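Local coordinates for protein MccF (PDB 4IIY) that probably acts as a serine hydrolase of the peptidase S66 (LD-carboxypeptidase) family, conferring self-immunity to microcin C7, and here binds glutamyl sulfamoyl inosine, at residues Phe48-Ala53 / Met114-Gly119; Pro54-Ala59 / Lys81-Thr86; Ile140-Ala145 / Tyr164-Ile169. The protein carries 1 engineered substitution. All blocks are in the same frame, centred on the assembly; numbering follows the deposited sequence.

In the fold
All three contacts belong to the part of the chain built around the mixed sheet in which strands 76-79, 45-49, 110-115, 140-143 and 162-164 run parallel. Contact 1 pairs strands 45-49 and 110-115 and the loops beyond them. Contact 2 falls within the chain between those two strands, joining helix 55-58 to the loop after strand 76-79. Contact 3 follows, tying the end of strand 140-143 to the chain leaving strand 162-164. Its centre and that of contact 2 each lie about 9 Å from the centre of contact 1, but about 17 Å from each other. Contacts 1 and 3 bring loops from neighbouring strands to the ligand, consistent with an active site there; contact 2 lies farther out.

Contact 1: residues Phe48-Ala53 / Met114-Gly119; sequences FFSSSA and MSTIGG. With 1EI (5'-O-(L-alpha-glutamylsulfamoyl)inosine), chain K.
The Phe-49 ring lies with one face over Ser-115, whose CA makes a CH-pi contact 4.0 Å from the ring centroid, and its edge meets Ser-51 CB in plane. CG of Phe-49 sits between the backbone N and the carbonyl carbon (chi1 67°), which folds the ring back across the neighbouring strand; Phe-101 adds an edge-to-face partner. On the other side of the sheet, Phe-48 CD1 meets the methyl CG2 of Thr-116 at 3.4 Å. Between the rings the strands run parallel: Phe-49 N donates to Met-114 O, and Thr-116 N gives Phe-49 O a bond of 2.9 Å at 164°. With an alanine in place of Phe-49, Ser-115 would probably lose its aromatic cover and Phe-101 its ring partner. Farther on, the hydroxyls Ser-50 OG and Thr-116 OG1 are hydrogen-bonded at 2.8 Å. The strands then part, and water 1 fills in, linking Phe-49 O, Ser-51 N, Ser-115 OG and Ile-117 O. Ala-53 N closes the far end on Gly-118 O at 3.0 Å, tying that peptide to segment 48-53 next to the amides that meet the ligand. Gly-118 N reaches the sulfamoyl oxygen OAF at 2.9 Å by the more bent bond, and Gly-119 N the acyl oxygen O at 2.8 Å, more directly. Two successive amides thus hold the ligand, and the Gly-119 bond is consistent with an oxyanion-hole donor.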
loop_
_atom_site.group_PDB
_atom_site.type_symbol
_atom_site.label_atom_id
_atom_site.label_comp_id
_atom_site.label_asym_id
_atom_site.label_seq_id
_atom_site.Cartn_x
_atom_site.Cartn_y
_atom_site.Cartn_z
ATOM N N PHE B 48 -14.160 -14.279 19.333
ATOM C CA PHE B 48 -13.996 -13.406 18.178
ATOM C C PHE B 48 -13.587 -11.988 18.555
ATOM O O PHE B 48 -13.939 -11.485 19.634
ATOM C CB PHE B 48 -15.220 -13.449 17.249
ATOM C CG PHE B 48 -16.538 -13.100 17.900
ATOM C CD1 PHE B 48 -16.898 -11.781 18.101
ATOM C CD2 PHE B 48 -17.442 -14.096 18.257
ATOM C CE1 PHE B 48 -18.136 -11.450 18.645
ATOM C CE2 PHE B 48 -18.681 -13.771 18.812
ATOM C CZ PHE B 48 -19.023 -12.449 19.013
ATOM N N PHE B 49 -12.822 -11.358 17.663
ATOM C CA PHE B 49 -12.251 -10.039 17.918
ATOM C C PHE B 49 -12.383 -9.153 16.684
ATOM O O PHE B 49 -12.452 -9.655 15.557
ATOM C CB PHE B 49 -10.770 -10.166 18.306
ATOM C CG PHE B 49 -9.895 -10.653 17.185
ATOM C CD1 PHE B 49 -9.186 -9.757 16.405
ATOM C CD2 PHE B 49 -9.820 -11.998 16.878
ATOM C CE1 PHE B 49 -8.407 -10.204 15.356
ATOM C CE2 PHE B 49 -9.036 -12.448 15.842
ATOM C CZ PHE B 49 -8.334 -11.547 15.070
ATOM N N SER B 50 -12.404 -7.840 16.902
ATOM C CA SER B 50 -12.503 -6.853 15.829
ATOM C C SER B 50 -11.250 -5.973 15.826
ATOM O O SER B 50 -11.182 -4.945 16.510
ATOM C CB SER B 50 -13.760 -6.001 16.013
ATOM O OG SER B 50 -14.936 -6.806 16.049
ATOM N N SER B 51 -10.254 -6.387 15.050
ATOM C CA SER B 51 -8.968 -5.692 15.045
ATOM C C SER B 51 -8.941 -4.468 14.133
ATOM O O SER B 51 -7.946 -3.736 14.114
ATOM C CB SER B 51 -7.820 -6.637 14.677
ATOM O OG SER B 51 -7.978 -7.207 13.381
ATOM N N SER B 52 -10.025 -4.222 13.400
ATOM C CA SER B 52 -10.083 -3.054 12.526
ATOM C C SER B 52 -11.509 -2.501 12.409
ATOM O O SER B 52 -11.969 -1.793 13.313
ATOM C CB SER B 52 -9.466 -3.371 11.156
ATOM O OG SER B 52 -9.258 -2.192 10.399
ATOM N N ALA B 53 -12.221 -2.801 11.328
ATOM C CA ALA B 53 -13.545 -2.208 11.118
ATOM C C ALA B 53 -14.570 -2.709 12.132
ATOM O O ALA B 53 -14.575 -3.893 12.469
ATOM C CB ALA B 53 -14.038 -2.479 9.703
ATOM N N MET B 114 -11.062 -16.079 16.253
ATOM C CA MET B 114 -11.551 -15.798 14.906
ATOM C C MET B 114 -11.831 -14.311 14.715
ATOM O O MET B 114 -12.509 -13.683 15.531
ATOM C CB MET B 114 -12.841 -16.594 14.661
ATOM C CG MET B 114 -13.498 -16.348 13.303
ATOM S SD MET B 114 -15.028 -17.303 13.084
ATOM C CE MET B 114 -14.357 -18.962 12.920
ATOM N N SER B 115 -11.310 -13.743 13.633
ATOM C CA SER B 115 -11.607 -12.369 13.281
ATOM C C SER B 115 -13.085 -12.187 12.975
ATOM O O SER B 115 -13.687 -13.050 12.341
ATOM C CB SER B 115 -10.781 -12.001 12.053
ATOM O OG SER B 115 -11.105 -10.714 11.580
ATOM N N THR B 116 -13.674 -11.070 13.395
ATOM C CA THR B 116 -15.026 -10.751 12.931
ATOM C C THR B 116 -15.034 -10.285 11.464
ATOM O O THR B 116 -15.909 -10.679 10.680
ATOM C CB THR B 116 -15.705 -9.675 13.787
ATOM O OG1 THR B 116 -14.898 -8.491 13.777
ATOM C CG2 THR B 116 -15.918 -10.160 15.226
ATOM N N ILE B 117 -14.057 -9.442 11.119
ATOM C CA ILE B 117 -13.908 -8.844 9.795
ATOM C C ILE B 117 -12.566 -8.119 9.774
ATOM O O ILE B 117 -11.962 -7.881 10.823
ATOM C CB ILE B 117 -15.054 -7.845 9.494
ATOM C CG1 ILE B 117 -15.200 -7.584 7.990
ATOM C CG2 ILE B 117 -14.866 -6.540 10.272
ATOM C CD1 ILE B 117 -16.573 -7.022 7.603
ATOM N N GLY B 118 -12.111 -7.755 8.584
ATOM C CA GLY B 118 -10.884 -6.999 8.425
ATOM C C GLY B 118 -11.088 -5.497 8.463
ATOM O O GLY B 118 -11.728 -4.973 9.380
ATOM N N GLY B 119 -10.524 -4.810 7.475
ATOM C CA GLY B 119 -10.542 -3.363 7.422
ATOM C C GLY B 119 -9.230 -2.857 6.849
ATOM O O GLY B 119 -8.912 -3.113 5.686
HETATM O O6 1EI K . -21.321 -3.043 2.385
HETATM C C6 1EI K . -20.840 -4.081 1.881
HETATM N N1 1EI K . -21.432 -4.693 0.835
HETATM C C2 1EI K . -20.929 -5.812 0.285
HETATM N N3 1EI K . -19.810 -6.410 0.729
HETATM C C5 1EI K . -19.606 -4.675 2.424
HETATM C C4 1EI K . -19.128 -5.892 1.772
HETATM N N7 1EI K . -18.739 -4.405 3.422
HETATM C C8 1EI K . -17.784 -5.365 3.408
HETATM N N9 1EI K . -18.025 -6.242 2.422
HETATM C "C1'" 1EI K . -17.207 -7.418 2.080
HETATM O "O4'" 1EI K . -16.571 -7.973 3.222
HETATM C "C2'" 1EI K . -16.089 -6.972 1.161
HETATM O "O2'" 1EI K . -16.501 -7.086 -0.202
HETATM C "C3'" 1EI K . -14.965 -7.927 1.494
HETATM O "O3'" 1EI K . -14.879 -8.931 0.487
HETATM C "C4'" 1EI K . -15.359 -8.593 2.801
HETATM C "C5'" 1EI K . -14.276 -8.449 3.862
HETATM O "O5'" 1EI K . -14.060 -7.072 4.186
HETATM S SBF 1EI K . -12.776 -6.691 4.933
HETATM O OAE 1EI K . -13.051 -5.540 5.766
HETATM O OAF 1EI K . -12.400 -7.844 5.707
HETATM N NAQ 1EI K . -11.713 -6.396 3.847
HETATM C C 1EI K . -10.400 -6.152 4.045
HETATM O O 1EI K . -9.797 -6.133 5.112
HETATM C CA 1EI K . -9.583 -5.918 2.807
HETATM N N 1EI K . -10.430 -5.878 1.628
HETATM C CB 1EI K . -8.774 -4.634 2.958
HETATM C CG 1EI K . -7.395 -4.772 2.320
HETATM C CD 1EI K . -7.480 -4.574 0.823
HETATM O OE1 1EI K . -8.589 -4.687 0.260
HETATM O OE2 1EI K . -6.433 -4.303 0.210
HETATM O O HOH W 1 -10.493 -8.596 13.202
HETATM O O HOH W 2 -12.435 -5.694 12.805
#

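Contact 2: residues Pro54-Ala59 / Lys81-Thr86; sequences PATVTA and KLTGKT
Gly-84 N points almost straight at the hydroxyl of Thr-56, giving OG1 a hydrogen bond of 2.9 Å at 175°. OG1 stands between the backbone N and the carbonyl carbon of its own residue (chi1 63°), a position that presents it to the loop from helix 55-58. The amide comes from the middle of a type II turn running from Leu-82 to Lys-85 and closed by Lys-85 N on Leu-82 O. Next to this bond the methyl of Thr-83, CG2, lies 4.0 Å from Thr-56 CB, the two side chains crossing at about a right angle; the Thr-83 hydroxyl OG1 is instead hydrogen-bonded to Ser-79 OG and Gly-80 O. Val-57 then sets CG2 against the turn backbone, 3.4 Å from Gly-84 C. Beyond it, Thr-86 CG2 rests against Val-57 CB at 3.6 Å and also approaches Pro-54 CB, at 3.9 Å, while Lys-85 O comes within 3.5 Å of the same proline carbon. At the start of the helix Pro-54 O accepts from both Val-57 N and Thr-58 N. This joint, away from the annotated sites, thus has one polar link, from a positive-phi turn position where a side chain would hit the preceding carbonyl O; the rest is uncharged packing.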
loop_
_atom_site.group_PDB
_atom_site.type_symbol
_atom_site.label_atom_id
_atom_site.label_comp_id
_atom_site.label_asym_id
_atom_site.label_seq_id
_atom_site.Cartn_x
_atom_site.Cartn_y
_atom_site.Cartn_z
ATOM N N PRO B 54 -15.461 -1.816 12.603
ATOM C CA PRO B 54 -16.420 -2.189 13.652
ATOM C C PRO B 54 -17.694 -2.836 13.100
ATOM O O PRO B 54 -18.807 -2.360 13.372
ATOM C CB PRO B 54 -16.751 -0.841 14.291
ATOM C CG PRO B 54 -16.690 0.115 13.138
ATOM C CD PRO B 54 -15.496 -0.367 12.323
ATOM N N ALA B 55 -17.549 -3.928 12.360
ATOM C CA ALA B 55 -18.685 -4.493 11.648
ATOM C C ALA B 55 -19.708 -5.200 12.530
ATOM O O ALA B 55 -20.808 -5.477 12.062
ATOM C CB ALA B 55 -18.228 -5.398 10.482
ATOM N N THR B 56 -19.389 -5.492 13.788
ATOM C CA THR B 56 -20.435 -5.994 14.678
ATOM C C THR B 56 -21.528 -4.947 14.871
ATOM O O THR B 56 -22.655 -5.295 15.240
ATOM C CB THR B 56 -19.912 -6.470 16.048
ATOM O OG1 THR B 56 -19.333 -5.376 16.775
ATOM C CG2 THR B 56 -18.903 -7.609 15.887
ATOM N N VAL B 57 -21.197 -3.682 14.620
ATOM C CA VAL B 57 -22.172 -2.592 14.611
ATOM C C VAL B 57 -22.643 -2.268 13.189
ATOM O O VAL B 57 -23.846 -2.197 12.920
ATOM C CB VAL B 57 -21.601 -1.310 15.274
ATOM C CG1 VAL B 57 -22.574 -0.138 15.139
ATOM C CG2 VAL B 57 -21.270 -1.570 16.741
ATOM N N THR B 58 -21.707 -2.081 12.266
ATOM C CA THR B 58 -22.079 -1.598 10.944
ATOM C C THR B 58 -22.663 -2.664 10.013
ATOM O O THR B 58 -23.271 -2.320 9.009
ATOM C CB THR B 58 -20.901 -0.908 10.243
ATOM O OG1 THR B 58 -19.834 -1.847 10.084
ATOM C CG2 THR B 58 -20.412 0.299 11.050
ATOM N N ALA B 59 -22.458 -3.941 10.334
ATOM C CA ALA B 59 -23.053 -5.064 9.602
ATOM C C ALA B 59 -23.686 -6.014 10.610
ATOM O O ALA B 59 -23.461 -7.221 10.592
ATOM C CB ALA B 59 -22.009 -5.789 8.749
ATOM N N LYS B 81 -14.163 -7.979 23.741
ATOM C CA LYS B 81 -14.641 -6.822 24.500
ATOM C C LYS B 81 -15.004 -5.586 23.658
ATOM O O LYS B 81 -15.647 -4.668 24.169
ATOM C CB LYS B 81 -13.635 -6.440 25.588
ATOM C CG LYS B 81 -12.345 -5.858 25.032
ATOM C CD LYS B 81 -11.243 -5.792 26.077
ATOM C CE LYS B 81 -11.394 -4.597 26.992
ATOM N NZ LYS B 81 -10.065 -4.181 27.531
ATOM N N LEU B 82 -14.623 -5.545 22.379
ATOM C CA LEU B 82 -14.994 -4.406 21.524
ATOM C C LEU B 82 -16.253 -4.667 20.691
ATOM O O LEU B 82 -16.666 -3.829 19.885
ATOM C CB LEU B 82 -13.830 -3.987 20.617
ATOM C CG LEU B 82 -12.591 -3.502 21.368
ATOM C CD1 LEU B 82 -11.481 -3.131 20.391
ATOM C CD2 LEU B 82 -12.910 -2.319 22.274
ATOM N N THR B 83 -16.864 -5.828 20.883
ATOM C CA THR B 83 -18.110 -6.123 20.187
ATOM C C THR B 83 -19.155 -5.065 20.526
ATOM O O THR B 83 -19.356 -4.719 21.692
ATOM C CB THR B 83 -18.615 -7.518 20.550
ATOM O OG1 THR B 83 -17.616 -8.476 20.177
ATOM C CG2 THR B 83 -19.915 -7.846 19.831
ATOM N N GLY B 84 -19.807 -4.526 19.503
ATOM C CA GLY B 84 -20.842 -3.530 19.720
ATOM C C GLY B 84 -20.344 -2.106 19.916
ATOM O O GLY B 84 -21.139 -1.201 20.180
ATOM N N LYS B 85 -19.033 -1.895 19.788
ATOM C CA LYS B 85 -18.440 -0.571 19.986
ATOM C C LYS B 85 -18.000 0.036 18.660
ATOM O O LYS B 85 -17.710 -0.692 17.703
ATOM C CB LYS B 85 -17.226 -0.665 20.909
ATOM C CG LYS B 85 -17.459 -1.447 22.187
ATOM C CD LYS B 85 -18.370 -0.712 23.140
ATOM C CE LYS B 85 -18.417 -1.420 24.485
ATOM N NZ LYS B 85 -19.200 -0.648 25.488
ATOM N N THR B 86 -17.929 1.366 18.603
ATOM C CA THR B 86 -17.379 2.038 17.433
ATOM C C THR B 86 -16.506 3.221 17.825
ATOM O O THR B 86 -16.804 3.955 18.779
ATOM C CB THR B 86 -18.473 2.560 16.478
ATOM O OG1 THR B 86 -19.258 3.562 17.138
ATOM C CG2 THR B 86 -19.371 1.434 16.006
#

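Contact 3: residues Ile140-Ala145 / Tyr164-Ile169; sequences IIIGYA and YGPALI. Engineered in segment 140-145: Ala-145 (natural residue Ser). With 1EI (5'-O-(L-alpha-glutamylsulfamoyl)inosine), chain K.
Tyr-144 and Tyr-164 make the tight half of this contact. CB of Tyr-144 sits over a face of the Tyr-164 ring, 3.5 Å from CZ. CG of Tyr-164 extends anti to the backbone N (chi1 -150°), carrying the phenol alongside the turn until OH accepts from Ala-145 N at 2.9 Å; the same OH is hydrogen-bonded to Glu-270. Over the same face of the Tyr-164 ring, Gly-143 O accepts from Gly-165 N at 3.0 Å, the donor well above the carbonyl plane. Tyr-144 sends its own ring across the second segment: CD2 comes 3.3 Å from Gly-165 O, Ala-167 N lies at the ring edge, in plane, and Ala-167 CB is 3.9 Å from CE2. The other half is looser though also buried: Ile-142 CG1 lies 3.8 Å from Gly-165 C, and CD1 4.0 Å from Pro-166 CD. Pro-166 O, nearby, is enclosed without a hydrogen-bond partner. At the ligand end, the engineered Ala-145, in place of the natural serine that is the predicted nucleophile, places CB 3.2 Å from the acyl oxygen O of 1EI. Its unusual backbone (phi 64°, psi -132°), in a sharp turn between strand 140-143 and helix 148-158, is consistent with a nucleophile elbow, and the predicted relay residues Glu-270 and His-338 close by fit the Ser-His-Glu triad of the S66 peptidases.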
loop_
_atom_site.group_PDB
_atom_site.type_symbol
_atom_site.label_atom_id
_atom_site.label_comp_id
_atom_site.label_asym_id
_atom_site.label_seq_id
_atom_site.Cartn_x
_atom_site.Cartn_y
_atom_site.Cartn_z
ATOM N N ILE B 140 -5.804 -21.825 17.615
ATOM C CA ILE B 140 -6.071 -21.612 16.203
ATOM C C ILE B 140 -6.459 -20.151 15.993
ATOM O O ILE B 140 -7.466 -19.691 16.528
ATOM C CB ILE B 140 -7.222 -22.514 15.730
ATOM C CG1 ILE B 140 -6.852 -23.991 15.912
ATOM C CG2 ILE B 140 -7.582 -22.201 14.272
ATOM C CD1 ILE B 140 -8.029 -24.933 15.796
ATOM N N ILE B 141 -5.655 -19.419 15.227
ATOM C CA ILE B 141 -5.938 -18.020 14.924
ATOM C C ILE B 141 -6.306 -17.966 13.450
ATOM O O ILE B 141 -5.535 -18.436 12.608
ATOM C CB ILE B 141 -4.705 -17.116 15.171
ATOM C CG1 ILE B 141 -4.043 -17.420 16.519
ATOM C CG2 ILE B 141 -5.090 -15.642 15.032
ATOM C CD1 ILE B 141 -4.907 -17.189 17.695
ATOM N N ILE B 142 -7.480 -17.423 13.140
ATOM C CA ILE B 142 -8.026 -17.499 11.790
ATOM C C ILE B 142 -8.732 -16.211 11.366
ATOM O O ILE B 142 -9.422 -15.557 12.160
ATOM C CB ILE B 142 -8.951 -18.742 11.643
ATOM C CG1 ILE B 142 -9.334 -19.000 10.179
ATOM C CG2 ILE B 142 -10.184 -18.620 12.546
ATOM C CD1 ILE B 142 -9.875 -20.402 9.957
ATOM N N GLY B 143 -8.513 -15.842 10.109
ATOM C CA GLY B 143 -9.172 -14.708 9.481
ATOM C C GLY B 143 -8.512 -14.470 8.138
ATOM O O GLY B 143 -7.760 -15.317 7.653
ATOM N N TYR B 144 -8.780 -13.325 7.527
ATOM C CA TYR B 144 -8.201 -13.039 6.216
ATOM C C TYR B 144 -8.150 -11.537 5.971
ATOM O O TYR B 144 -8.430 -10.746 6.875
ATOM C CB TYR B 144 -8.928 -13.823 5.099
ATOM C CG TYR B 144 -10.321 -13.349 4.733
ATOM C CD1 TYR B 144 -10.531 -12.617 3.574
ATOM C CD2 TYR B 144 -11.429 -13.660 5.523
ATOM C CE1 TYR B 144 -11.802 -12.189 3.213
ATOM C CE2 TYR B 144 -12.696 -13.247 5.162
ATOM C CZ TYR B 144 -12.872 -12.506 4.019
ATOM O OH TYR B 144 -14.153 -12.097 3.707
ATOM N N ALA B 145 -7.771 -11.140 4.765
ATOM C CA ALA B 145 -7.850 -9.740 4.370
ATOM C C ALA B 145 -6.912 -8.917 5.250
ATOM O O ALA B 145 -5.754 -9.291 5.420
ATOM C CB ALA B 145 -9.284 -9.243 4.438
ATOM N N TYR B 164 -5.272 -18.786 7.104
ATOM C CA TYR B 164 -5.974 -17.899 6.191
ATOM C C TYR B 164 -7.321 -18.549 5.938
ATOM O O TYR B 164 -7.387 -19.615 5.326
ATOM C CB TYR B 164 -5.213 -17.725 4.868
ATOM C CG TYR B 164 -5.482 -16.368 4.255
ATOM C CD1 TYR B 164 -4.911 -15.231 4.814
ATOM C CD2 TYR B 164 -6.336 -16.206 3.164
ATOM C CE1 TYR B 164 -5.151 -13.987 4.309
ATOM C CE2 TYR B 164 -6.587 -14.942 2.633
ATOM C CZ TYR B 164 -5.984 -13.837 3.224
ATOM O OH TYR B 164 -6.209 -12.547 2.774
ATOM N N GLY B 165 -8.395 -17.943 6.420
ATOM C CA GLY B 165 -9.688 -18.587 6.345
ATOM C C GLY B 165 -10.780 -17.694 6.880
ATOM O O GLY B 165 -10.579 -16.489 7.052
ATOM N N PRO B 166 -11.954 -18.283 7.144
ATOM C CA PRO B 166 -13.151 -17.512 7.483
ATOM C C PRO B 166 -13.011 -16.497 8.607
ATOM O O PRO B 166 -12.397 -16.763 9.646
ATOM C CB PRO B 166 -14.143 -18.594 7.922
ATOM C CG PRO B 166 -13.760 -19.788 7.135
ATOM C CD PRO B 166 -12.274 -19.696 6.872
ATOM N N ALA B 167 -13.620 -15.337 8.374
ATOM C CA ALA B 167 -13.940 -14.359 9.404
ATOM C C ALA B 167 -15.446 -14.429 9.644
ATOM O O ALA B 167 -16.232 -14.670 8.721
ATOM C CB ALA B 167 -13.512 -12.959 8.974
ATOM N N LEU B 168 -15.856 -14.218 10.884
ATOM C CA LEU B 168 -17.222 -14.495 11.291
ATOM C C LEU B 168 -18.273 -13.808 10.421
ATOM O O LEU B 168 -19.215 -14.457 9.946
ATOM C CB LEU B 168 -17.383 -14.111 12.756
ATOM C CG LEU B 168 -18.780 -14.248 13.370
ATOM C CD1 LEU B 168 -19.255 -15.678 13.339
ATOM C CD2 LEU B 168 -18.782 -13.687 14.795
ATOM N N ILE B 169 -18.104 -12.512 10.207
ATOM C CA ILE B 169 -19.125 -11.721 9.531
ATOM C C ILE B 169 -19.178 -11.967 8.013
ATOM O O ILE B 169 -20.202 -12.420 7.493
ATOM C CB ILE B 169 -19.037 -10.219 9.923
ATOM C CG1 ILE B 169 -19.250 -10.064 11.435
ATOM C CG2 ILE B 169 -20.036 -9.391 9.123
ATOM C CD1 ILE B 169 -19.072 -8.640 11.947
HETATM O O6 1EI K . -21.321 -3.043 2.385
HETATM C C6 1EI K . -20.840 -4.081 1.881
HETATM N N1 1EI K . -21.432 -4.693 0.835
HETATM C C2 1EI K . -20.929 -5.812 0.285
HETATM N N3 1EI K . -19.810 -6.410 0.729
HETATM C C5 1EI K . -19.606 -4.675 2.424
HETATM C C4 1EI K . -19.128 -5.892 1.772
HETATM N N7 1EI K . -18.739 -4.405 3.422
HETATM C C8 1EI K . -17.784 -5.365 3.408
HETATM N N9 1EI K . -18.025 -6.242 2.422
HETATM C "C1'" 1EI K . -17.207 -7.418 2.080
HETATM O "O4'" 1EI K . -16.571 -7.973 3.222
HETATM C "C2'" 1EI K . -16.089 -6.972 1.161
HETATM O "O2'" 1EI K . -16.501 -7.086 -0.202
HETATM C "C3'" 1EI K . -14.965 -7.927 1.494
HETATM O "O3'" 1EI K . -14.879 -8.931 0.487
HETATM C "C4'" 1EI K . -15.359 -8.593 2.801
HETATM C "C5'" 1EI K . -14.276 -8.449 3.862
HETATM O "O5'" 1EI K . -14.060 -7.072 4.186
HETATM S SBF 1EI K . -12.776 -6.691 4.933
HETATM O OAE 1EI K . -13.051 -5.540 5.766
HETATM O OAF 1EI K . -12.400 -7.844 5.707
HETATM N NAQ 1EI K . -11.713 -6.396 3.847
HETATM C C 1EI K . -10.400 -6.152 4.045
HETATM O O 1EI K . -9.797 -6.133 5.112
HETATM C CA 1EI K . -9.583 -5.918 2.807
HETATM N N 1EI K . -10.430 -5.878 1.628
HETATM C CB 1EI K . -8.774 -4.634 2.958
HETATM C CG 1EI K . -7.395 -4.772 2.320
HETATM C CD 1EI K . -7.480 -4.574 0.823
HETATM O OE1 1EI K . -8.589 -4.687 0.260
HETATM O OE2 1EI K . -6.433 -4.303 0.210
#